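Local coordinates for protein lipopolysaccharide heptosyltransferase 2 (Escherichia coli, PDB 1PSW) that transfers the second heptose from ADP-L-glycero-beta-D-manno-heptose to heptosyl-Kdo2-lipid A during assembly of the lipopolysaccharide inner core, at residues A[13-27]-A[130-142]. Residues are numbered along the deposited sequence; the frame is centred on the assembly and turned at random.
Sequences DMMMSQSLYRTLQAR and LMVERYIALAYDK
Ser19 O accepts two hydrogen bonds from Thr23, from its N at 2.9 Å and from OG1 at 2.7 Å, on opposite faces of the carbonyl plane. A chi1 of -56° places OG1 beside the backbone N and lets CG2 meet Tyr140 OH at 3.6 Å and Ala139 CB, while OG1 also rests against Ile136 CG1. A glycine in place of Thr23 would probably leave Ser19 O without the side-chain hydroxyl and open a gap beside Ala139 and Tyr140. Leu20 CD1 packs 3.6 Å from Ala139 CB, which Leu24 CD2 touches as well. Toward the start of helix 13-27, the Tyr135 side chain is a knob among Asp13, Met16, Ser17 and Leu20, its CE2 3.7 Å from Met16 CB. The selenium of Met131 (modelled as selenomethionine) lies 3.4 Å from Asp13 OD1. At the far end Tyr140 CE1 sits 3.4 Å from Arg27 NE, over one guanidinium face, the planes 63° apart. The axes of segments 13-27 and 131-137 come within 7.8 Å and cross at -38°. Helix 131-137 thus packs on helix 11-27, which follows strand 2-6 of the N-terminal Rossmann-like domain of this GT-B enzyme; Tyr21 touches strand 32-37, and Leu138 touches strand 119-121.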
ATOM      1  N   ASP A  13      -1.161   0.326   4.753  1.00 19.31           N
ATOM      2  CA  ASP A  13      -2.126   1.103   5.509  1.00 18.54           C
ATOM      3  C   ASP A  13      -2.346   2.485   4.898  1.00 17.84           C
ATOM      4  O   ASP A  13      -3.475   2.965   4.831  1.00 16.53           O
ATOM      5  CB  ASP A  13      -1.654   1.242   6.960  1.00 21.31           C
ATOM      6  CG  ASP A  13      -1.649  -0.080   7.705  1.00 25.41           C
ATOM      7  OD1 ASP A  13      -1.818  -1.136   7.061  1.00 27.99           O
ATOM      8  OD2 ASP A  13      -1.470  -0.064   8.941  1.00 26.86           O
HETATM    9  N   MSE A  14      -1.270   3.124   4.450  1.00 17.66           N
HETATM   10  CA  MSE A  14      -1.387   4.445   3.843  1.00 21.00           C
HETATM   11  C   MSE A  14      -2.223   4.358   2.568  1.00 19.51           C
HETATM   12  O   MSE A  14      -3.047   5.227   2.290  1.00 17.09           O
HETATM   13  CB  MSE A  14      -0.002   5.009   3.508  1.00 25.46           C
HETATM   14  CG  MSE A  14      -0.032   6.403   2.871  1.00 36.81           C
HETATM   15 SE   MSE A  14      -0.919   7.751   3.984  1.00 55.91          SE
HETATM   16  CE  MSE A  14       0.404   7.904   5.377  1.00 40.42           C
HETATM   17  N   MSE A  15      -2.010   3.308   1.791  1.00 18.01           N
HETATM   18  CA  MSE A  15      -2.763   3.143   0.565  1.00 21.52           C
HETATM   19  C   MSE A  15      -4.246   3.004   0.942  1.00 21.21           C
HETATM   20  O   MSE A  15      -5.112   3.628   0.328  1.00 19.07           O
HETATM   21  CB  MSE A  15      -2.253   1.903  -0.185  1.00 23.16           C
HETATM   22  CG  MSE A  15      -2.574   1.884  -1.698  1.00 31.06           C
HETATM   23 SE   MSE A  15      -1.787   3.371  -2.673  1.00 39.61          SE
HETATM   24  CE  MSE A  15      -3.409   4.364  -3.113  1.00 27.93           C
HETATM   25  N   MSE A  16      -4.538   2.196   1.963  1.00 19.73           N
HETATM   26  CA  MSE A  16      -5.918   2.005   2.401  1.00 22.16           C
HETATM   27  C   MSE A  16      -6.550   3.300   2.899  1.00 19.99           C
HETATM   28  O   MSE A  16      -7.745   3.503   2.738  1.00 21.76           O
HETATM   29  CB  MSE A  16      -6.004   0.974   3.534  1.00 27.61           C
HETATM   30  CG  MSE A  16      -5.475  -0.381   3.188  1.00 40.07           C
HETATM   31 SE   MSE A  16      -6.210  -0.977   1.543  1.00 56.01          SE
HETATM   32  CE  MSE A  16      -7.979  -1.292   2.144  1.00 45.24           C
ATOM     33  N   SER A  17      -5.750   4.169   3.510  1.00 18.30           N
ATOM     34  CA  SER A  17      -6.285   5.410   4.046  1.00 17.29           C
ATOM     35  C   SER A  17      -6.824   6.311   2.948  1.00 16.84           C
ATOM     36  O   SER A  17      -7.602   7.225   3.220  1.00 16.66           O
ATOM     37  CB  SER A  17      -5.235   6.148   4.881  1.00 18.56           C
ATOM     38  OG  SER A  17      -4.181   6.668   4.092  1.00 18.98           O
ATOM     39  N   GLN A  18      -6.443   6.056   1.701  1.00 16.30           N
ATOM     40  CA  GLN A  18      -6.963   6.881   0.626  1.00 16.84           C
ATOM     41  C   GLN A  18      -8.479   6.744   0.558  1.00 16.52           C
ATOM     42  O   GLN A  18      -9.167   7.667   0.140  1.00 16.81           O
ATOM     43  CB  GLN A  18      -6.369   6.493  -0.732  1.00 18.22           C
ATOM     44  CG  GLN A  18      -6.707   7.522  -1.803  1.00 19.76           C
ATOM     45  CD  GLN A  18      -6.374   7.070  -3.210  1.00 22.74           C
ATOM     46  OE1 GLN A  18      -6.352   7.875  -4.147  1.00 25.01           O
ATOM     47  NE2 GLN A  18      -6.118   5.779  -3.369  1.00 19.51           N
ATOM     48  N   SER A  19      -9.008   5.590   0.956  1.00 16.62           N
ATOM     49  CA  SER A  19     -10.457   5.393   0.927  1.00 17.11           C
ATOM     50  C   SER A  19     -11.166   6.380   1.842  1.00 16.94           C
ATOM     51  O   SER A  19     -12.270   6.835   1.533  1.00 16.07           O
ATOM     52  CB  SER A  19     -10.824   3.969   1.341  1.00 16.83           C
ATOM     53  OG  SER A  19     -10.477   3.053   0.320  1.00 19.45           O
ATOM     54  N   LEU A  20     -10.551   6.697   2.976  1.00 16.25           N
ATOM     55  CA  LEU A  20     -11.140   7.668   3.882  1.00 17.14           C
ATOM     56  C   LEU A  20     -11.146   9.043   3.203  1.00 16.28           C
ATOM     57  O   LEU A  20     -12.153   9.751   3.244  1.00 18.18           O
ATOM     58  CB  LEU A  20     -10.355   7.740   5.203  1.00 15.55           C
ATOM     59  CG  LEU A  20     -10.756   8.902   6.126  1.00 18.69           C
ATOM     60  CD1 LEU A  20     -12.224   8.770   6.537  1.00 16.86           C
ATOM     61  CD2 LEU A  20      -9.859   8.907   7.360  1.00 16.99           C
ATOM     62  N   TYR A  21     -10.027   9.415   2.581  1.00 15.72           N
ATOM     63  CA  TYR A  21      -9.928  10.715   1.906  1.00 17.90           C
ATOM     64  C   TYR A  21     -10.953  10.826   0.777  1.00 17.63           C
ATOM     65  O   TYR A  21     -11.595  11.869   0.613  1.00 18.96           O
ATOM     66  CB  TYR A  21      -8.516  10.952   1.337  1.00 18.69           C
ATOM     67  CG  TYR A  21      -7.389  10.637   2.313  1.00 20.82           C
ATOM     68  CD1 TYR A  21      -7.587  10.734   3.689  1.00 21.24           C
ATOM     69  CD2 TYR A  21      -6.144  10.199   1.862  1.00 20.42           C
ATOM     70  CE1 TYR A  21      -6.585  10.390   4.596  1.00 21.77           C
ATOM     71  CE2 TYR A  21      -5.129   9.857   2.756  1.00 20.27           C
ATOM     72  CZ  TYR A  21      -5.363   9.951   4.124  1.00 21.64           C
ATOM     73  OH  TYR A  21      -4.393   9.580   5.018  1.00 23.78           O
ATOM     74  N   ARG A  22     -11.104   9.754  -0.001  1.00 16.14           N
ATOM     75  CA  ARG A  22     -12.072   9.741  -1.089  1.00 17.98           C
ATOM     76  C   ARG A  22     -13.481   9.852  -0.522  1.00 18.73           C
ATOM     77  O   ARG A  22     -14.329  10.537  -1.083  1.00 18.06           O
ATOM     78  CB  ARG A  22     -11.959   8.451  -1.912  1.00 19.24           C
ATOM     79  CG  ARG A  22     -10.711   8.322  -2.781  1.00 18.50           C
ATOM     80  CD  ARG A  22     -10.870   7.172  -3.761  1.00 18.81           C
ATOM     81  NE  ARG A  22     -11.902   7.465  -4.750  1.00 18.77           N
ATOM     82  CZ  ARG A  22     -12.486   6.562  -5.534  1.00 19.59           C
ATOM     83  NH1 ARG A  22     -12.151   5.281  -5.452  1.00 17.67           N
ATOM     84  NH2 ARG A  22     -13.398   6.945  -6.420  1.00 20.33           N
ATOM     85  N   THR A  23     -13.731   9.173   0.592  1.00 18.76           N
ATOM     86  CA  THR A  23     -15.050   9.212   1.203  1.00 18.03           C
ATOM     87  C   THR A  23     -15.344  10.588   1.805  1.00 18.90           C
ATOM     88  O   THR A  23     -16.469  11.084   1.708  1.00 21.06           O
ATOM     89  CB  THR A  23     -15.194   8.119   2.283  1.00 16.72           C
ATOM     90  OG1 THR A  23     -14.921   6.843   1.694  1.00 16.93           O
ATOM     91  CG2 THR A  23     -16.608   8.102   2.852  1.00 15.84           C
ATOM     92  N   LEU A  24     -14.337  11.214   2.407  1.00 19.38           N
ATOM     93  CA  LEU A  24     -14.520  12.532   3.009  1.00 19.52           C
ATOM     94  C   LEU A  24     -14.929  13.576   1.980  1.00 20.23           C
ATOM     95  O   LEU A  24     -15.776  14.423   2.246  1.00 20.71           O
ATOM     96  CB  LEU A  24     -13.235  12.987   3.703  1.00 18.98           C
ATOM     97  CG  LEU A  24     -12.916  12.324   5.045  1.00 19.00           C
ATOM     98  CD1 LEU A  24     -11.501  12.678   5.461  1.00 18.79           C
ATOM     99  CD2 LEU A  24     -13.915  12.767   6.093  1.00 18.27           C
ATOM    100  N   GLN A  25     -14.319  13.514   0.804  1.00 19.86           N
ATOM    101  CA  GLN A  25     -14.626  14.460  -0.250  1.00 21.56           C
ATOM    102  C   GLN A  25     -15.964  14.182  -0.918  1.00 22.60           C
ATOM    103  O   GLN A  25     -16.517  15.041  -1.600  1.00 24.50           O
ATOM    104  CB  GLN A  25     -13.490  14.473  -1.264  1.00 22.57           C
ATOM    105  CG  GLN A  25     -12.196  14.989  -0.632  1.00 26.57           C
ATOM    106  CD  GLN A  25     -11.198  15.508  -1.641  1.00 28.54           C
ATOM    107  OE1 GLN A  25     -10.394  16.396  -1.340  1.00 31.72           O
ATOM    108  NE2 GLN A  25     -11.237  14.960  -2.848  1.00 28.63           N
ATOM    109  N   ALA A  26     -16.494  12.982  -0.708  1.00 21.62           N
ATOM    110  CA  ALA A  26     -17.781  12.627  -1.279  1.00 21.49           C
ATOM    111  C   ALA A  26     -18.906  12.957  -0.294  1.00 20.70           C
ATOM    112  O   ALA A  26     -20.050  13.138  -0.700  1.00 23.10           O
ATOM    113  CB  ALA A  26     -17.805  11.141  -1.618  1.00 21.64           C
ATOM    114  N   ARG A  27     -18.583  13.031   0.996  1.00 19.96           N
ATOM    115  CA  ARG A  27     -19.590  13.309   2.021  1.00 20.03           C
ATOM    116  C   ARG A  27     -19.571  14.738   2.547  1.00 20.14           C
ATOM    117  O   ARG A  27     -20.524  15.172   3.192  1.00 19.03           O
ATOM    118  CB  ARG A  27     -19.422  12.346   3.204  1.00 20.58           C
ATOM    119  CG  ARG A  27     -19.366  10.874   2.824  1.00 22.65           C
ATOM    120  CD  ARG A  27     -20.618  10.390   2.106  1.00 21.26           C
ATOM    121  NE  ARG A  27     -21.834  10.572   2.891  1.00 24.45           N
ATOM    122  CZ  ARG A  27     -22.995   9.991   2.606  1.00 24.05           C
ATOM    123  NH1 ARG A  27     -23.103   9.186   1.552  1.00 24.40           N
ATOM    124  NH2 ARG A  27     -24.053  10.219   3.373  1.00 25.29           N
ATOM    125  N   LEU A 130     -12.865  -5.791   7.361  1.00 18.91           N
ATOM    126  CA  LEU A 130     -11.835  -5.242   6.482  1.00 18.99           C
ATOM    127  C   LEU A 130     -11.269  -3.921   6.982  1.00 17.23           C
ATOM    128  O   LEU A 130     -12.004  -3.078   7.474  1.00 16.59           O
ATOM    129  CB  LEU A 130     -12.406  -5.047   5.071  1.00 18.46           C
ATOM    130  CG  LEU A 130     -12.972  -6.304   4.395  1.00 19.70           C
ATOM    131  CD1 LEU A 130     -13.419  -5.975   2.975  1.00 18.27           C
ATOM    132  CD2 LEU A 130     -11.910  -7.387   4.380  1.00 21.15           C
HETATM  133  N   MSE A 131      -9.957  -3.750   6.858  1.00 18.64           N
HETATM  134  CA  MSE A 131      -9.326  -2.514   7.281  1.00 20.14           C
HETATM  135  C   MSE A 131      -9.893  -1.335   6.507  1.00 19.07           C
HETATM  136  O   MSE A 131     -10.079  -0.265   7.075  1.00 17.92           O
HETATM  137  CB  MSE A 131      -7.809  -2.559   7.067  1.00 24.57           C
HETATM  138  CG  MSE A 131      -7.177  -1.167   6.953  1.00 33.11           C
HETATM  139 SE   MSE A 131      -5.232  -1.157   6.910  1.00 48.09          SE
HETATM  140  CE  MSE A 131      -4.862  -0.553   8.705  1.00 41.85           C
ATOM    141  N   VAL A 132     -10.173  -1.524   5.217  1.00 18.15           N
ATOM    142  CA  VAL A 132     -10.711  -0.433   4.399  1.00 18.11           C
ATOM    143  C   VAL A 132     -12.053   0.051   4.934  1.00 18.39           C
ATOM    144  O   VAL A 132     -12.355   1.250   4.893  1.00 17.61           O
ATOM    145  CB  VAL A 132     -10.897  -0.845   2.910  1.00 20.35           C
ATOM    146  CG1 VAL A 132     -12.005  -1.896   2.766  1.00 19.60           C
ATOM    147  CG2 VAL A 132     -11.233   0.385   2.081  1.00 19.42           C
ATOM    148  N   GLU A 133     -12.863  -0.877   5.433  1.00 15.90           N
ATOM    149  CA  GLU A 133     -14.154  -0.514   5.991  1.00 18.19           C
ATOM    150  C   GLU A 133     -13.941   0.291   7.274  1.00 17.56           C
ATOM    151  O   GLU A 133     -14.658   1.255   7.530  1.00 18.93           O
ATOM    152  CB  GLU A 133     -14.985  -1.770   6.277  1.00 16.74           C
ATOM    153  CG  GLU A 133     -15.240  -2.610   5.028  1.00 19.33           C
ATOM    154  CD  GLU A 133     -15.868  -3.956   5.340  1.00 23.59           C
ATOM    155  OE1 GLU A 133     -15.541  -4.533   6.402  1.00 23.84           O
ATOM    156  OE2 GLU A 133     -16.668  -4.450   4.516  1.00 23.41           O
ATOM    157  N   ARG A 134     -12.945  -0.089   8.070  1.00 17.32           N
ATOM    158  CA  ARG A 134     -12.679   0.624   9.311  1.00 19.13           C
ATOM    159  C   ARG A 134     -12.253   2.067   9.078  1.00 18.55           C
ATOM    160  O   ARG A 134     -12.619   2.955   9.850  1.00 20.01           O
ATOM    161  CB  ARG A 134     -11.623  -0.112  10.141  1.00 17.96           C
ATOM    162  CG  ARG A 134     -12.087  -1.496  10.569  1.00 18.43           C
ATOM    163  CD  ARG A 134     -11.076  -2.220  11.445  1.00 19.15           C
ATOM    164  NE  ARG A 134     -11.470  -3.615  11.614  1.00 19.70           N
ATOM    165  CZ  ARG A 134     -10.785  -4.518  12.308  1.00 22.10           C
ATOM    166  NH1 ARG A 134      -9.655  -4.179  12.919  1.00 21.13           N
ATOM    167  NH2 ARG A 134     -11.223  -5.772  12.373  1.00 19.14           N
ATOM    168  N   TYR A 135     -11.480   2.313   8.026  1.00 18.38           N
ATOM    169  CA  TYR A 135     -11.050   3.678   7.726  1.00 17.67           C
ATOM    170  C   TYR A 135     -12.226   4.493   7.218  1.00 17.22           C
ATOM    171  O   TYR A 135     -12.466   5.610   7.668  1.00 16.68           O
ATOM    172  CB  TYR A 135      -9.939   3.697   6.669  1.00 19.03           C
ATOM    173  CG  TYR A 135      -8.568   3.362   7.206  1.00 21.63           C
ATOM    174  CD1 TYR A 135      -8.248   3.571   8.549  1.00 22.41           C
ATOM    175  CD2 TYR A 135      -7.573   2.875   6.362  1.00 23.42           C
ATOM    176  CE1 TYR A 135      -6.972   3.302   9.035  1.00 23.50           C
ATOM    177  CE2 TYR A 135      -6.296   2.605   6.839  1.00 24.84           C
ATOM    178  CZ  TYR A 135      -6.003   2.822   8.181  1.00 25.15           C
ATOM    179  OH  TYR A 135      -4.739   2.559   8.662  1.00 24.77           O
ATOM    180  N   ILE A 136     -12.959   3.919   6.272  1.00 16.15           N
ATOM    181  CA  ILE A 136     -14.111   4.580   5.680  1.00 17.00           C
ATOM    182  C   ILE A 136     -15.158   4.958   6.729  1.00 18.67           C
ATOM    183  O   ILE A 136     -15.716   6.045   6.681  1.00 18.88           O
ATOM    184  CB  ILE A 136     -14.760   3.683   4.596  1.00 16.33           C
ATOM    185  CG1 ILE A 136     -13.846   3.613   3.366  1.00 15.47           C
ATOM    186  CG2 ILE A 136     -16.140   4.207   4.237  1.00 13.22           C
ATOM    187  CD1 ILE A 136     -14.308   2.629   2.287  1.00 16.23           C
ATOM    188  N   ALA A 137     -15.419   4.060   7.672  1.00 19.22           N
ATOM    189  CA  ALA A 137     -16.409   4.304   8.720  1.00 20.59           C
ATOM    190  C   ALA A 137     -16.169   5.591   9.515  1.00 21.16           C
ATOM    191  O   ALA A 137     -17.120   6.201  10.019  1.00 22.02           O
ATOM    192  CB  ALA A 137     -16.459   3.121   9.674  1.00 17.67           C
ATOM    193  N   LEU A 138     -14.912   6.008   9.633  1.00 20.67           N
ATOM    194  CA  LEU A 138     -14.595   7.214  10.397  1.00 20.75           C
ATOM    195  C   LEU A 138     -15.139   8.505   9.796  1.00 22.20           C
ATOM    196  O   LEU A 138     -15.274   9.509  10.493  1.00 22.52           O
ATOM    197  CB  LEU A 138     -13.083   7.344  10.585  1.00 20.38           C
ATOM    198  CG  LEU A 138     -12.393   6.209  11.346  1.00 20.87           C
ATOM    199  CD1 LEU A 138     -10.909   6.527  11.460  1.00 19.20           C
ATOM    200  CD2 LEU A 138     -13.011   6.037  12.734  1.00 21.02           C
ATOM    201  N   ALA A 139     -15.453   8.479   8.505  1.00 21.77           N
ATOM    202  CA  ALA A 139     -15.978   9.655   7.826  1.00 23.97           C
ATOM    203  C   ALA A 139     -17.455   9.869   8.146  1.00 25.93           C
ATOM    204  O   ALA A 139     -18.040  10.878   7.755  1.00 28.05           O
ATOM    205  CB  ALA A 139     -15.789   9.516   6.318  1.00 21.41           C
ATOM    206  N   TYR A 140     -18.059   8.917   8.849  1.00 26.48           N
ATOM    207  CA  TYR A 140     -19.468   9.021   9.204  1.00 28.33           C
ATOM    208  C   TYR A 140     -19.660   9.282  10.691  1.00 29.83           C
ATOM    209  O   TYR A 140     -18.774   9.004  11.505  1.00 29.89           O
ATOM    210  CB  TYR A 140     -20.201   7.743   8.786  1.00 26.01           C
ATOM    211  CG  TYR A 140     -20.197   7.542   7.288  1.00 24.53           C
ATOM    212  CD1 TYR A 140     -21.079   8.243   6.468  1.00 22.30           C
ATOM    213  CD2 TYR A 140     -19.269   6.694   6.681  1.00 22.87           C
ATOM    214  CE1 TYR A 140     -21.036   8.105   5.079  1.00 20.67           C
ATOM    215  CE2 TYR A 140     -19.218   6.550   5.297  1.00 21.07           C
ATOM    216  CZ  TYR A 140     -20.103   7.256   4.504  1.00 21.66           C
ATOM    217  OH  TYR A 140     -20.053   7.091   3.139  1.00 21.15           O
ATOM    218  N   ASP A 141     -20.822   9.824  11.046  1.00 33.27           N
ATOM    219  CA  ASP A 141     -21.123  10.126  12.443  1.00 36.94           C
ATOM    220  C   ASP A 141     -21.122   8.858  13.289  1.00 37.11           C
ATOM    221  O   ASP A 141     -21.536   7.795  12.833  1.00 35.56           O
ATOM    222  CB  ASP A 141     -22.476  10.831  12.555  1.00 40.70           C
ATOM    223  CG  ASP A 141     -22.503  12.157  11.818  1.00 44.41           C
ATOM    224  OD1 ASP A 141     -21.613  12.998  12.069  1.00 44.74           O
ATOM    225  OD2 ASP A 141     -23.417  12.361  10.989  1.00 47.73           O
ATOM    226  N   LYS A 142     -20.663   8.988  14.528  1.00 40.26           N
ATOM    227  CA  LYS A 142     -20.571   7.864  15.455  1.00 44.41           C
ATOM    228  C   LYS A 142     -21.796   6.947  15.523  1.00 46.52           C
ATOM    229  O   LYS A 142     -21.753   5.806  15.062  1.00 47.79           O
ATOM    230  CB  LYS A 142     -20.244   8.379  16.861  1.00 44.97           C
ATOM    231  CG  LYS A 142     -19.824   7.290  17.830  1.00 48.08           C
ATOM    232  CD  LYS A 142     -19.576   7.854  19.215  1.00 50.09           C
ATOM    233  CE  LYS A 142     -19.089   6.778  20.168  1.00 50.99           C
ATOM    234  NZ  LYS A 142     -18.899   7.311  21.547  1.00 52.52           N
TER